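Local structure of PHB depolymerase (Penicillium funiculosum, 2D81) at residues 259-264 / 304-309; 32-37 / 81-86. The protein hydrolyses the ester bonds of the biopolyester poly(3-hydroxybutyrate), binding the chain in a pocket of a circularly permuted alpha/beta hydrolase fold. All blocks are in the same frame, centred on the assembly; numbering follows the deposited sequence.

Contact 1: 259-264 / 304-309; sequences LYPQAI and AAIVGQ
Leu259 sends its CG anti to the backbone N (chi1 171°), which carries both methyls toward the helix, while Gln309 keeps CG anti to its carbonyl carbon (chi1 -69°) and runs extended beyond it, so that its amide reaches the end of the strand. The two side chains cross at about a right angle. CD2 of Leu259 meets the amide oxygen OE1 of Gln309 at 3.5 Å and also lies 3.9 Å from the CB of Gln309; CD1 of Leu259 stands 3.7 Å from the same OE1. Pro261 adds its ring, with CG 3.6 Å from Gln309 OE1. This oxygen is thus walled by carbon and, although buried, finds no hydrogen-bonding partner. The other end of the amide is better served, since NE2 donates to the carbonyl oxygen of Tyr197, a bond that probably fixes the rotation of the group. One turn earlier on the helix, CB of Pro261 rests against CG1 of Ile306 at 4.3 Å, a looser apolar touch. A branched leucine suits the strand because its forked end touches Gln309 and its side chain also packs on Phe191 and Leu223; an alanine here would probably open a gap beside the Gln309 amide and leave CB of Gln309 without the leucine methyl it packs on. Proline suits the strand's exit, turning a compact apolar ring to the helix. The whole is a helix laid on a sheet, helix 301-314 covering the C-terminal end of strand 256-260, the layered packing of an alpha/beta hydrolase fold.

Contact 2: 32-37 / 81-86; sequences YSDVFN and QIASVA
Ser33, just past the end of helix 20-31, points its CB toward segment 81-86, and with chi1 at 60° its OG sits between the backbone N and the carbonyl carbon. That oxygen does the touching: Ser33 OG lies 3.3 Å from CB of Ala83 and 3.6 Å from the carbonyl oxygen of Ser84. OG is also hydrogen-bonded to Asn87 ND2. A water lies 2.7 Å from Ser33 OG, bonded to it, and donates to the carbonyl oxygen of Ala83. A small hydroxyl residue suits this place, since a short arm can lie against the Ala83 methyl and still serve the water bridge. Asp34, which is exposed to solvent, brings its OD1 to 3.6 Å from CB of Ala83. The two oxygens meet this methyl from directions about a right angle apart, and alanine suits the spot because a single carbon is all that comes close. Beyond it, Ser84 OG accepts from the backbone N of Ala86 (3.2 Å), shaping the bend, while Tyr32 O takes the N-H groups of both Val35 and Phe36. Ala83 also bonds through its backbone to Ala31, at the end of helix 20-31. Two connecting loops of the alpha/beta hydrolase fold therefore meet here, directly and through water, one leading into strand 39-43 and the other, folded by an ST turn, toward strand 92-98.

From the N terminus the chain passes strand 13-18 and helix 20-31 before contact 2 opens at 32-37; strand 39-43 and helix 68-77 follow, and the return at 81-86 closes a loop of 43 intervening residues. Strand 92-98 and later strands and helices build much of the sheet before contact 1 opens at 259-264; it closes at 304-309 in helix 301-314, with 39 residues between. The two loops are in series, neither nesting nor crossing. Their centres are about 17 Å apart, yet they meet: Val307 CG2 packs on Tyr32 CD2 at 3.6 Å, so helix 301-314 joins strand 256-260 to the loop after helix 20-31.

Contact 1: 259-264 / 304-309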
# COMPACT_ATOMS: atom_id res chain seq x y z
N LEU A 259 -7.83 -4.67 4.79
CA LEU A 259 -7.39 -3.94 5.97
C LEU A 259 -6.91 -2.55 5.57
O LEU A 259 -6.11 -2.41 4.65
CB LEU A 259 -6.25 -4.69 6.66
CG LEU A 259 -5.52 -3.98 7.81
CD1 LEU A 259 -6.48 -3.74 8.97
CD2 LEU A 259 -4.34 -4.83 8.26
N TYR A 260 -7.42 -1.53 6.26
CA TYR A 260 -7.06 -0.15 5.98
C TYR A 260 -6.39 0.53 7.17
O TYR A 260 -7.06 1.19 7.97
CB TYR A 260 -8.30 0.69 5.61
CG TYR A 260 -9.04 0.27 4.36
CD1 TYR A 260 -10.13 -0.60 4.43
CD2 TYR A 260 -8.68 0.78 3.12
CE1 TYR A 260 -10.84 -0.96 3.27
CE2 TYR A 260 -9.38 0.44 1.96
CZ TYR A 260 -10.46 -0.43 2.05
OH TYR A 260 -11.15 -0.77 0.91
N PRO A 261 -5.07 0.38 7.32
CA PRO A 261 -4.38 1.02 8.45
C PRO A 261 -4.44 2.53 8.23
O PRO A 261 -4.56 2.99 7.09
CB PRO A 261 -2.95 0.48 8.34
CG PRO A 261 -3.12 -0.83 7.60
CD PRO A 261 -4.14 -0.48 6.56
N GLN A 262 -4.34 3.32 9.30
CA GLN A 262 -4.47 4.77 9.17
C GLN A 262 -3.27 5.52 9.73
O GLN A 262 -2.87 5.30 10.88
CB GLN A 262 -5.73 5.27 9.87
CG GLN A 262 -7.04 4.66 9.37
CD GLN A 262 -7.30 4.97 7.90
OE1 GLN A 262 -7.14 6.10 7.45
NE2 GLN A 262 -7.73 3.96 7.16
N ALA A 263 -2.69 6.40 8.92
CA ALA A 263 -1.68 7.33 9.42
C ALA A 263 -2.40 8.54 10.03
O ALA A 263 -3.62 8.58 10.08
CB ALA A 263 -0.76 7.77 8.29
N ILE A 264 -1.62 9.52 10.49
CA ILE A 264 -2.18 10.71 11.12
C ILE A 264 -1.22 11.88 10.94
O ILE A 264 -0.01 11.70 10.93
CB ILE A 264 -2.41 10.46 12.64
CG1 ILE A 264 -3.09 11.67 13.29
CG2 ILE A 264 -1.08 10.20 13.33
CD1 ILE A 264 -4.55 11.82 12.95
N ALA A 304 6.08 -2.67 11.26
CA ALA A 304 5.88 -3.65 12.32
C ALA A 304 4.45 -3.62 12.84
O ALA A 304 3.87 -4.66 13.17
CB ALA A 304 6.86 -3.39 13.46
N ALA A 305 3.87 -2.42 12.91
CA ALA A 305 2.49 -2.26 13.36
C ALA A 305 1.53 -2.89 12.37
O ALA A 305 0.62 -3.64 12.75
CB ALA A 305 2.17 -0.78 13.53
N ILE A 306 1.73 -2.60 11.09
CA ILE A 306 0.90 -3.17 10.03
C ILE A 306 1.03 -4.69 10.00
O ILE A 306 0.03 -5.40 9.89
CB ILE A 306 1.28 -2.57 8.66
CG1 ILE A 306 1.00 -1.06 8.67
CG2 ILE A 306 0.47 -3.25 7.55
CD1 ILE A 306 1.51 -0.33 7.43
N VAL A 307 2.25 -5.19 10.09
CA VAL A 307 2.47 -6.63 10.13
C VAL A 307 1.82 -7.26 11.36
O VAL A 307 1.31 -8.38 11.30
CB VAL A 307 3.98 -6.97 10.12
CG1 VAL A 307 4.19 -8.46 10.34
CG2 VAL A 307 4.59 -6.55 8.79
N GLY A 308 1.84 -6.53 12.47
CA GLY A 308 1.21 -7.03 13.69
C GLY A 308 -0.29 -7.15 13.52
O GLY A 308 -0.90 -8.10 14.01
N GLN A 309 -0.88 -6.18 12.84
CA GLN A 309 -2.29 -6.23 12.49
C GLN A 309 -2.58 -7.45 11.63
O GLN A 309 -3.54 -8.18 11.87
CB GLN A 309 -2.69 -4.95 11.75
CG GLN A 309 -2.68 -3.70 12.63
CD GLN A 309 -2.95 -2.44 11.83
OE1 GLN A 309 -3.55 -2.49 10.76
NE2 GLN A 309 -2.52 -1.30 12.37

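Contact 2: 32-37 / 81-86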
# COMPACT_ATOMS: atom_id res chain seq x y z
N TYR A 32 9.06 -7.53 4.27
CA TYR A 32 8.26 -8.64 4.77
C TYR A 32 7.66 -9.47 3.64
O TYR A 32 6.49 -9.83 3.67
CB TYR A 32 7.13 -8.12 5.67
CG TYR A 32 7.59 -7.55 7.00
CD1 TYR A 32 7.99 -6.22 7.10
CD2 TYR A 32 7.60 -8.33 8.15
CE1 TYR A 32 8.39 -5.68 8.32
CE2 TYR A 32 8.00 -7.80 9.38
CZ TYR A 32 8.39 -6.47 9.45
OH TYR A 32 8.79 -5.95 10.65
N SER A 33 8.48 -9.78 2.63
CA SER A 33 8.00 -10.57 1.50
C SER A 33 7.46 -11.93 1.95
O SER A 33 6.65 -12.53 1.26
CB SER A 33 9.12 -10.76 0.47
OG SER A 33 10.24 -11.43 1.03
N ASP A 34 7.90 -12.39 3.12
CA ASP A 34 7.41 -13.65 3.67
C ASP A 34 5.98 -13.54 4.19
O ASP A 34 5.22 -14.51 4.15
CB ASP A 34 8.34 -14.13 4.80
CG ASP A 34 8.42 -13.13 5.95
OD1 ASP A 34 8.70 -11.94 5.68
OD2 ASP A 34 8.21 -13.53 7.11
N VAL A 35 5.62 -12.35 4.68
CA VAL A 35 4.28 -12.11 5.20
C VAL A 35 3.32 -11.81 4.05
O VAL A 35 2.21 -12.35 3.99
CB VAL A 35 4.27 -10.90 6.17
CG1 VAL A 35 2.85 -10.59 6.62
CG2 VAL A 35 5.14 -11.21 7.38
N PHE A 36 3.76 -10.96 3.13
CA PHE A 36 2.95 -10.62 1.96
C PHE A 36 3.31 -11.55 0.81
O PHE A 36 3.93 -11.14 -0.17
CB PHE A 36 3.15 -9.14 1.61
CG PHE A 36 2.79 -8.22 2.74
CD1 PHE A 36 3.73 -7.85 3.69
CD2 PHE A 36 1.47 -7.81 2.92
CE1 PHE A 36 3.37 -7.09 4.81
CE2 PHE A 36 1.09 -7.05 4.03
CZ PHE A 36 2.05 -6.69 4.98
N ASN A 37 2.91 -12.80 0.95
CA ASN A 37 3.47 -13.88 0.15
C ASN A 37 2.81 -14.11 -1.20
O ASN A 37 3.34 -14.85 -2.03
CB ASN A 37 3.46 -15.18 0.96
CG ASN A 37 2.23 -15.32 1.83
OD1 ASN A 37 1.11 -15.18 1.36
ND2 ASN A 37 2.45 -15.59 3.12
N GLN A 81 18.13 -7.87 7.44
CA GLN A 81 17.29 -6.70 7.65
C GLN A 81 15.99 -6.75 6.85
O GLN A 81 15.04 -6.03 7.15
CB GLN A 81 18.05 -5.41 7.32
CG GLN A 81 19.24 -5.15 8.21
CD GLN A 81 20.55 -5.50 7.54
OE1 GLN A 81 20.66 -6.53 6.87
NE2 GLN A 81 21.56 -4.66 7.73
N ILE A 82 15.96 -7.59 5.82
CA ILE A 82 14.73 -7.87 5.10
C ILE A 82 14.63 -9.37 4.81
O ILE A 82 15.63 -10.08 4.89
CB ILE A 82 14.65 -7.11 3.75
CG1 ILE A 82 15.80 -7.54 2.83
CG2 ILE A 82 14.70 -5.61 4.00
CD1 ILE A 82 15.74 -6.91 1.45
N ALA A 83 13.43 -9.84 4.49
CA ALA A 83 13.25 -11.23 4.11
C ALA A 83 14.04 -11.52 2.84
O ALA A 83 14.30 -10.61 2.05
CB ALA A 83 11.77 -11.53 3.90
N SER A 84 14.42 -12.77 2.64
CA SER A 84 15.20 -13.15 1.47
C SER A 84 14.58 -12.63 0.18
O SER A 84 13.39 -12.83 -0.07
CB SER A 84 15.32 -14.67 1.38
OG SER A 84 15.98 -15.06 0.18
N VAL A 85 15.38 -11.94 -0.64
CA VAL A 85 14.88 -11.41 -1.89
C VAL A 85 14.55 -12.51 -2.90
O VAL A 85 13.91 -12.25 -3.91
CB VAL A 85 15.90 -10.43 -2.53
CG1 VAL A 85 16.07 -9.22 -1.64
CG2 VAL A 85 17.23 -11.13 -2.75
N ALA A 86 14.98 -13.73 -2.60
CA ALA A 86 14.58 -14.88 -3.40
C ALA A 86 13.05 -15.00 -3.45
O ALA A 86 12.48 -15.46 -4.44
CB ALA A 86 15.18 -16.16 -2.83
O HOH W 1 12.26 -9.89 0.19